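Local coordinates for 3-methyladenine dna-glycosylase (Archaeoglobus fulgidus, PDB 2JHN), which is an archaeal DNA glycosylase of the AlkA type, a member of the helix-hairpin-helix superfamily of base excision DNA repair proteins, at residues A[7-19]-A[104-116]. The protein carries 1 engineered substitution. Residues are numbered along the deposited sequence; the frame is centred on the assembly and turned at random. Where two conformers were deposited one is given.
With GOL (glycerol), chain G.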
ATOM      1  N   LYS A   7      11.607   4.576 -18.219  1.00 25.62           N
ATOM      2  CA  LYS A   7      13.033   4.728 -18.570  1.00 26.80           C
ATOM      3  C   LYS A   7      13.847   3.483 -18.215  1.00 26.48           C
ATOM      4  O   LYS A   7      14.826   3.153 -18.894  1.00 27.37           O
ATOM      5  CB  LYS A   7      13.644   6.002 -17.955  1.00 27.01           C
ATOM      6  CG  LYS A   7      14.971   6.413 -18.600  0.50 27.28           C
ATOM      7  CD  LYS A   7      15.663   7.531 -17.845  0.50 27.86           C
ATOM      8  CE  LYS A   7      17.074   7.749 -18.374  0.50 29.31           C
ATOM      9  NZ  LYS A   7      17.858   8.695 -17.515  0.50 31.43           N
ATOM     10  N   HIS A   8      13.398   2.754 -17.193  1.00 25.99           N
ATOM     11  CA  HIS A   8      14.107   1.609 -16.636  1.00 25.50           C
ATOM     12  C   HIS A   8      13.188   0.365 -16.631  1.00 24.71           C
ATOM     13  O   HIS A   8      11.973   0.516 -16.514  1.00 25.27           O
ATOM     14  CB  HIS A   8      14.537   1.996 -15.215  1.00 26.39           C
ATOM     15  CG  HIS A   8      15.566   1.090 -14.610  1.00 27.18           C
ATOM     16  ND1 HIS A   8      15.267  -0.178 -14.158  1.00 29.54           N
ATOM     17  CD2 HIS A   8      16.880   1.283 -14.345  1.00 28.13           C
ATOM     18  CE1 HIS A   8      16.358  -0.737 -13.661  1.00 30.44           C
ATOM     19  NE2 HIS A   8      17.350   0.132 -13.759  1.00 30.16           N
ATOM     20  N   ALA A   9      13.737  -0.849 -16.757  1.00 23.85           N
ATOM     21  CA  ALA A   9      12.905  -2.072 -16.663  1.00 22.78           C
ATOM     22  C   ALA A   9      12.286  -2.208 -15.259  1.00 22.40           C
ATOM     23  O   ALA A   9      12.870  -1.761 -14.263  1.00 22.91           O
ATOM     24  CB  ALA A   9      13.704  -3.323 -17.003  1.00 22.95           C
ATOM     25  N   VAL A  10      11.094  -2.789 -15.200  1.00 20.67           N
ATOM     26  CA  VAL A  10      10.455  -3.149 -13.932  1.00 19.55           C
ATOM     27  C   VAL A  10      10.140  -4.634 -14.024  1.00 18.71           C
ATOM     28  O   VAL A  10       9.778  -5.148 -15.101  1.00 19.40           O
ATOM     29  CB  VAL A  10       9.189  -2.289 -13.689  1.00 19.79           C
ATOM     30  CG1 VAL A  10       8.093  -2.634 -14.692  1.00 19.64           C
ATOM     31  CG2 VAL A  10       8.679  -2.417 -12.244  1.00 19.34           C
ATOM     32  N   ASN A  11      10.341  -5.343 -12.928  1.00 18.01           N
ATOM     33  CA  ASN A  11       9.937  -6.719 -12.841  1.00 17.27           C
ATOM     34  C   ASN A  11       8.480  -6.775 -12.365  1.00 16.53           C
ATOM     35  O   ASN A  11       8.209  -6.645 -11.177  1.00 14.42           O
ATOM     36  CB  ASN A  11      10.853  -7.485 -11.897  1.00 18.32           C
ATOM     37  CG  ASN A  11      10.566  -8.963 -11.898  1.00 19.36           C
ATOM     38  OD1 ASN A  11       9.450  -9.382 -11.666  1.00 21.38           O
ATOM     39  ND2 ASN A  11      11.587  -9.771 -12.193  1.00 22.98           N
ATOM     40  N   TRP A  12       7.560  -6.969 -13.309  1.00 16.51           N
ATOM     41  CA  TRP A  12       6.131  -7.001 -13.003  1.00 16.07           C
ATOM     42  C   TRP A  12       5.770  -8.128 -12.049  1.00 16.28           C
ATOM     43  O   TRP A  12       4.923  -7.958 -11.169  1.00 15.61           O
ATOM     44  CB  TRP A  12       5.320  -7.126 -14.295  1.00 16.91           C
ATOM     45  CG  TRP A  12       3.834  -6.985 -14.110  1.00 15.68           C
ATOM     46  CD1 TRP A  12       2.894  -7.994 -14.109  1.00 16.59           C
ATOM     47  CD2 TRP A  12       3.119  -5.768 -13.907  1.00 14.97           C
ATOM     48  NE1 TRP A  12       1.633  -7.466 -13.901  1.00 15.08           N
ATOM     49  CE2 TRP A  12       1.743  -6.103 -13.796  1.00 14.94           C
ATOM     50  CE3 TRP A  12       3.502  -4.422 -13.810  1.00 16.38           C
ATOM     51  CZ2 TRP A  12       0.746  -5.132 -13.592  1.00 15.79           C
ATOM     52  CZ3 TRP A  12       2.500  -3.447 -13.591  1.00 16.17           C
ATOM     53  CH2 TRP A  12       1.150  -3.812 -13.488  1.00 16.07           C
ATOM     54  N   GLU A  13       6.399  -9.293 -12.215  1.00 16.22           N
ATOM     55  CA  GLU A  13       6.080 -10.427 -11.369  1.00 17.04           C
ATOM     56  C   GLU A  13       6.352 -10.110  -9.892  1.00 16.61           C
ATOM     57  O   GLU A  13       5.547 -10.436  -9.030  1.00 16.34           O
ATOM     58  CB  GLU A  13       6.821 -11.703 -11.837  1.00 18.08           C
ATOM     59  CG  GLU A  13       6.661 -12.013 -13.331  0.50 19.55           C
ATOM     60  CD  GLU A  13       7.822 -11.484 -14.178  0.50 22.45           C
ATOM     61  OE1 GLU A  13       8.731 -12.282 -14.521  0.50 26.14           O
ATOM     62  OE2 GLU A  13       7.845 -10.276 -14.496  0.50 23.49           O
ATOM     63  N   LEU A  14       7.484  -9.449  -9.621  1.00 16.04           N
ATOM     64  CA  LEU A  14       7.829  -8.994  -8.261  1.00 15.20           C
ATOM     65  C   LEU A  14       6.878  -7.896  -7.730  1.00 13.89           C
ATOM     66  O   LEU A  14       6.502  -7.918  -6.564  1.00 13.30           O
ATOM     67  CB  LEU A  14       9.281  -8.519  -8.188  1.00 15.48           C
ATOM     68  CG  LEU A  14      10.370  -9.608  -8.204  1.00 15.70           C
ATOM     69  CD1 LEU A  14      11.748  -8.991  -8.015  1.00 15.80           C
ATOM     70  CD2 LEU A  14      10.148 -10.687  -7.152  1.00 19.13           C
ATOM     71  N   LYS A  15       6.504  -6.953  -8.592  1.00 13.14           N
ATOM     72  CA  LYS A  15       5.461  -5.962  -8.233  1.00 13.23           C
ATOM     73  C   LYS A  15       4.166  -6.653  -7.801  1.00 13.76           C
ATOM     74  O   LYS A  15       3.575  -6.283  -6.795  1.00 12.65           O
ATOM     75  CB  LYS A  15       5.181  -4.978  -9.378  1.00 13.09           C
ATOM     76  CG  LYS A  15       6.279  -3.952  -9.632  1.00 12.34           C
ATOM     77  CD  LYS A  15       6.475  -2.992  -8.483  1.00 12.84           C
ATOM     78  CE  LYS A  15       7.108  -1.691  -8.985  1.00  9.83           C
ATOM     79  NZ  LYS A  15       7.409  -0.894  -7.788  1.00 10.10           N
ATOM     80  N   MET A  16       3.743  -7.672  -8.553  1.00 14.90           N
ATOM     81  CA  MET A  16       2.516  -8.421  -8.235  1.00 15.57           C
ATOM     82  C   MET A  16       2.648  -9.318  -6.989  1.00 16.56           C
ATOM     83  O   MET A  16       1.671  -9.519  -6.265  1.00 16.55           O
ATOM     84  CB  MET A  16       2.034  -9.205  -9.468  1.00 14.86           C
ATOM     85  CG  MET A  16       1.688  -8.338 -10.671  1.00 14.97           C
ATOM     86  SD  MET A  16       0.377  -7.129 -10.306  1.00 15.94           S
ATOM     87  CE  MET A  16       1.341  -5.631 -10.059  1.00 15.50           C
ATOM     88  N   LYS A  17       3.849  -9.843  -6.746  0.50 17.60           N
ATOM     89  CA  LYS A  17       4.117 -10.677  -5.567  0.50 18.67           C
ATOM     90  C   LYS A  17       3.884  -9.901  -4.280  0.50 18.38           C
ATOM     91  O   LYS A  17       3.644 -10.489  -3.220  0.50 19.11           O
ATOM     92  CB  LYS A  17       5.555 -11.192  -5.587  0.50 18.80           C
ATOM     93  CG  LYS A  17       5.719 -12.635  -6.068  0.50 20.45           C
ATOM     94  CD  LYS A  17       7.210 -12.982  -6.192  0.50 19.62           C
ATOM     95  CE  LYS A  17       7.994 -12.443  -5.006  0.50 18.23           C
ATOM     96  NZ  LYS A  17       8.058 -13.410  -3.909  0.50 19.08           N
ATOM     97  N   PHE A  18       3.946  -8.576  -4.373  1.00 18.68           N
ATOM     98  CA  PHE A  18       3.724  -7.730  -3.207  1.00 18.73           C
ATOM     99  C   PHE A  18       2.322  -7.897  -2.637  1.00 19.11           C
ATOM    100  O   PHE A  18       2.136  -7.724  -1.444  1.00 18.74           O
ATOM    101  CB  PHE A  18       3.989  -6.254  -3.524  1.00 19.14           C
ATOM    102  CG  PHE A  18       4.152  -5.407  -2.305  1.00 17.65           C
ATOM    103  CD1 PHE A  18       5.375  -5.361  -1.634  1.00 19.11           C
ATOM    104  CD2 PHE A  18       3.085  -4.632  -1.837  1.00 19.45           C
ATOM    105  CE1 PHE A  18       5.530  -4.580  -0.496  1.00 19.47           C
ATOM    106  CE2 PHE A  18       3.237  -3.825  -0.688  1.00 20.41           C
ATOM    107  CZ  PHE A  18       4.453  -3.810  -0.022  1.00 18.78           C
ATOM    108  N   PHE A  19       1.358  -8.248  -3.497  1.00 20.27           N
ATOM    109  CA  PHE A  19      -0.017  -8.519  -3.106  1.00 21.12           C
ATOM    110  C   PHE A  19      -0.111  -9.860  -2.382  1.00 23.37           C
ATOM    111  O   PHE A  19       0.384 -10.883  -2.859  1.00 23.54           O
ATOM    112  CB  PHE A  19      -0.954  -8.498  -4.322  1.00 21.55           C
ATOM    113  CG  PHE A  19      -1.096  -7.130  -4.959  1.00 20.21           C
ATOM    114  CD1 PHE A  19      -1.849  -6.123  -4.326  1.00 22.42           C
ATOM    115  CD2 PHE A  19      -0.483  -6.841  -6.158  1.00 20.20           C
ATOM    116  CE1 PHE A  19      -1.996  -4.858  -4.902  1.00 19.55           C
ATOM    117  CE2 PHE A  19      -0.615  -5.553  -6.751  1.00 20.49           C
ATOM    118  CZ  PHE A  19      -1.377  -4.573  -6.119  1.00 19.82           C
ATOM    119  N   ARG A 104      18.124  -9.695  -4.013  1.00 18.96           N
ATOM    120  CA  ARG A 104      17.097 -10.686  -3.716  1.00 18.86           C
ATOM    121  C   ARG A 104      15.784 -10.339  -4.427  1.00 18.22           C
ATOM    122  O   ARG A 104      15.121 -11.230  -4.948  1.00 18.15           O
ATOM    123  CB  ARG A 104      16.872 -10.864  -2.204  1.00 19.17           C
ATOM    124  CG  ARG A 104      15.805 -11.931  -1.863  1.00 19.19           C
ATOM    125  CD  ARG A 104      15.796 -12.347  -0.385  1.00 21.95           C
ATOM    126  NE  ARG A 104      17.006 -13.085  -0.009  1.00 26.69           N
ATOM    127  CZ  ARG A 104      17.156 -14.401  -0.157  1.00 28.94           C
ATOM    128  NH1 ARG A 104      16.175 -15.142  -0.681  1.00 28.17           N
ATOM    129  NH2 ARG A 104      18.305 -14.975   0.195  1.00 29.96           N
ATOM    130  N   PHE A 105      15.417  -9.047  -4.439  1.00 16.38           N
ATOM    131  CA  PHE A 105      14.169  -8.619  -5.090  1.00 16.01           C
ATOM    132  C   PHE A 105      14.449  -7.714  -6.303  1.00 16.56           C
ATOM    133  O   PHE A 105      13.780  -6.693  -6.524  1.00 14.80           O
ATOM    134  CB  PHE A 105      13.214  -7.985  -4.058  1.00 15.92           C
ATOM    135  CG  PHE A 105      12.933  -8.880  -2.875  1.00 14.87           C
ATOM    136  CD1 PHE A 105      12.143 -10.041  -3.016  1.00 13.64           C
ATOM    137  CD2 PHE A 105      13.504  -8.610  -1.624  1.00 12.99           C
ATOM    138  CE1 PHE A 105      11.906 -10.889  -1.919  1.00 13.92           C
ATOM    139  CE2 PHE A 105      13.269  -9.437  -0.521  1.00 12.42           C
ATOM    140  CZ  PHE A 105      12.470 -10.585  -0.651  1.00 13.63           C
ATOM    141  N   TYR A 106      15.414  -8.117  -7.124  1.00 16.97           N
ATOM    142  CA  TYR A 106      15.882  -7.222  -8.186  1.00 16.69           C
ATOM    143  C   TYR A 106      14.805  -6.924  -9.227  1.00 16.73           C
ATOM    144  O   TYR A 106      14.157  -7.841  -9.722  1.00 15.09           O
ATOM    145  CB  TYR A 106      17.172  -7.714  -8.887  1.00 19.72           C
ATOM    146  CG  TYR A 106      17.621  -6.648  -9.877  1.00 22.13           C
ATOM    147  CD1 TYR A 106      18.211  -5.452  -9.428  1.00 24.33           C
ATOM    148  CD2 TYR A 106      17.362  -6.789 -11.254  1.00 25.78           C
ATOM    149  CE1 TYR A 106      18.586  -4.443 -10.329  1.00 25.81           C
ATOM    150  CE2 TYR A 106      17.728  -5.770 -12.174  1.00 26.69           C
ATOM    151  CZ  TYR A 106      18.337  -4.612 -11.696  1.00 26.20           C
ATOM    152  OH  TYR A 106      18.699  -3.623 -12.585  1.00 26.79           O
ATOM    153  N   GLY A 107      14.605  -5.642  -9.537  1.00 14.29           N
ATOM    154  CA  GLY A 107      13.592  -5.243 -10.518  1.00 14.22           C
ATOM    155  C   GLY A 107      12.300  -4.791  -9.867  1.00 13.47           C
ATOM    156  O   GLY A 107      11.383  -4.323 -10.552  1.00 14.52           O
ATOM    157  N   PHE A 108      12.232  -4.914  -8.545  1.00 13.02           N
ATOM    158  CA  PHE A 108      11.097  -4.357  -7.798  1.00 13.32           C
ATOM    159  C   PHE A 108      11.002  -2.836  -7.916  1.00 12.50           C
ATOM    160  O   PHE A 108       9.886  -2.297  -7.871  1.00 12.95           O
ATOM    161  CB  PHE A 108      11.080  -4.827  -6.340  1.00 12.95           C
ATOM    162  CG  PHE A 108       9.859  -4.367  -5.558  1.00 14.49           C
ATOM    163  CD1 PHE A 108       8.667  -5.113  -5.585  1.00 12.37           C
ATOM    164  CD2 PHE A 108       9.895  -3.186  -4.809  1.00 15.72           C
ATOM    165  CE1 PHE A 108       7.527  -4.706  -4.845  1.00 12.61           C
ATOM    166  CE2 PHE A 108       8.741  -2.746  -4.090  1.00 14.61           C
ATOM    167  CZ  PHE A 108       7.563  -3.537  -4.096  1.00 12.99           C
ATOM    168  N   GLY A 109      12.141  -2.147  -8.053  1.00 12.57           N
ATOM    169  CA  GLY A 109      12.126  -0.683  -8.295  1.00 11.59           C
ATOM    170  C   GLY A 109      11.782   0.098  -7.025  1.00 10.53           C
ATOM    171  O   GLY A 109      12.072  -0.337  -5.886  1.00 11.44           O
ATOM    172  N   ARG A 110      11.130   1.234  -7.219  1.00 11.26           N
ATOM    173  CA  ARG A 110      10.699   2.085  -6.110  1.00 10.91           C
ATOM    174  C   ARG A 110       9.395   1.601  -5.508  1.00 10.92           C
ATOM    175  O   ARG A 110       8.601   0.929  -6.169  1.00 11.02           O
ATOM    176  CB  ARG A 110      10.531   3.523  -6.613  1.00 10.99           C
ATOM    177  CG  ARG A 110      11.892   4.120  -7.146  1.00 13.44           C
ATOM    178  CD  ARG A 110      11.908   5.637  -7.044  1.00 16.30           C
ATOM    179  NE  ARG A 110      12.013   6.046  -5.645  1.00 17.41           N
ATOM    180  CZ  ARG A 110      12.216   7.301  -5.241  1.00 20.91           C
ATOM    181  NH1 ARG A 110      12.356   8.290  -6.131  1.00 19.75           N
ATOM    182  NH2 ARG A 110      12.287   7.572  -3.943  1.00 19.44           N
ATOM    183  N   ALA A 111       9.143   2.001  -4.268  1.00 10.70           N
ATOM    184  CA  ALA A 111       7.894   1.665  -3.593  1.00 10.14           C
ATOM    185  C   ALA A 111       6.729   2.398  -4.240  1.00 10.24           C
ATOM    186  O   ALA A 111       6.852   3.575  -4.624  1.00  8.50           O
ATOM    187  CB  ALA A 111       7.975   2.032  -2.133  1.00 10.61           C
ATOM    188  N   GLY A 112       5.611   1.689  -4.380  1.00  9.94           N
ATOM    189  CA  GLY A 112       4.331   2.347  -4.708  1.00 10.20           C
ATOM    190  C   GLY A 112       3.612   2.812  -3.444  1.00 11.35           C
ATOM    191  O   GLY A 112       4.252   3.327  -2.498  1.00 10.77           O
ATOM    192  N   LEU A 113       2.292   2.622  -3.435  1.00 11.05           N
ATOM    193  CA  LEU A 113       1.463   2.870  -2.256  1.00 10.92           C
ATOM    194  C   LEU A 113       0.628   1.618  -2.018  1.00 12.05           C
ATOM    195  O   LEU A 113       0.528   0.751  -2.909  1.00 11.12           O
ATOM    196  CB  LEU A 113       0.539   4.085  -2.483  1.00 11.44           C
ATOM    197  CG  LEU A 113       1.243   5.439  -2.676  1.00 11.69           C
ATOM    198  CD1 LEU A 113       0.193   6.456  -3.163  1.00 14.42           C
ATOM    199  CD2 LEU A 113       1.869   5.882  -1.346  1.00 14.46           C
ATOM    200  N   MET A 114       0.050   1.504  -0.825  1.00 11.79           N
ATOM    201  CA  MET A 114      -0.811   0.350  -0.554  1.00 13.85           C
ATOM    202  C   MET A 114      -2.337   0.678  -0.564  1.00 13.58           C
ATOM    203  O   MET A 114      -3.166  -0.146  -0.107  1.00 14.63           O
ATOM    204  CB  MET A 114      -0.333  -0.368   0.714  1.00 14.60           C
ATOM    205  CG  MET A 114       1.073  -0.966   0.546  1.00 15.23           C
ATOM    206  SD  MET A 114       1.741  -1.727   2.017  1.00 19.90           S
ATOM    207  CE  MET A 114       0.621  -3.121   2.186  1.00 20.80           C
ATOM    208  N   SER A 115      -2.676   1.852  -1.111  1.00 12.48           N
ATOM    209  CA  SER A 115      -4.052   2.323  -1.274  1.00 12.76           C
ATOM    210  C   SER A 115      -4.159   3.329  -2.436  1.00 12.91           C
ATOM    211  O   SER A 115      -3.185   4.003  -2.781  1.00 12.84           O
ATOM    212  CB  SER A 115      -4.550   2.981   0.019  1.00 11.99           C
ATOM    213  OG  SER A 115      -3.746   4.105   0.394  1.00 13.27           O
ATOM    214  N   MET A 116      -5.355   3.445  -3.009  0.50 13.47           N
ATOM    215  CA  MET A 116      -5.605   4.413  -4.081  0.50 14.68           C
ATOM    216  C   MET A 116      -6.398   5.649  -3.611  0.50 13.77           C
ATOM    217  O   MET A 116      -6.886   6.442  -4.432  0.50 13.08           O
ATOM    218  CB  MET A 116      -6.282   3.738  -5.276  0.50 14.96           C
ATOM    219  CG  MET A 116      -5.527   2.504  -5.796  0.50 15.56           C
ATOM    220  SD  MET A 116      -5.461   2.414  -7.606  0.50 18.86           S
ATOM    221  CE  MET A 116      -4.647   3.977  -7.923  0.50 20.34           C
TER
HETATM  222  C1  GOL G1300       2.640  -3.106  -6.354  1.00 27.39           C
HETATM  223  O1  GOL G1300       3.884  -3.577  -5.862  1.00 22.92           O
HETATM  224  C2  GOL G1300       1.970  -2.013  -5.501  1.00 28.60           C
HETATM  225  O2  GOL G1300       2.865  -0.935  -5.252  1.00 29.69           O
HETATM  226  C3  GOL G1300       1.464  -2.555  -4.165  1.00 32.67           C
HETATM  227  O3  GOL G1300       0.344  -1.816  -3.682  1.00 36.77           O
HETATM  228  O   HOH W   1       5.640  -1.190  -5.458  1.00 17.09           O
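Phe108 lies against helix 12-17 with Lys15 over one face of its ring and the carbonyl of Leu14 at its edge. Lys15 NZ stands 4.4 Å from the Phe108 ring centroid and 12° off the ring normal, a cation-pi geometry. Lys15 NZ also donates to Phe108 O at 2.8 Å, almost in line with the carbonyl bond; the bend at chi2 (-65°) folds the lysine chain back over the ring. A water and Gly81 O also bond to NZ, and Arg110 O lies 2.7 Å from Lys15 NZ. Leu14 lays CD1 against the backbone carbonyls of the type II turn from Phe105 to Phe108, 3.2 Å from Tyr106 O and close to Phe105 O, while Leu14 CB packs 4.3 Å from Phe108 CD1. Phe18 CD1 meets Phe108 CZ at 3.8 Å, the ring planes 41° apart, while Met114 SD approaches the edge of the Phe18 ring in a Met-aromatic contact. At the start of the helix, Asn11 N donates to Gly107 O in a nearly straight bond (2.8 Å), and Asn11 OD1 caps Leu14 N. Segment 7-19, within the TBP-like region, thus packs on the loop between helices 96-104 and 118-127. With several oxygens around one buried ammonium and an aromatic face beneath it, Lys15 is probably held in its charged form.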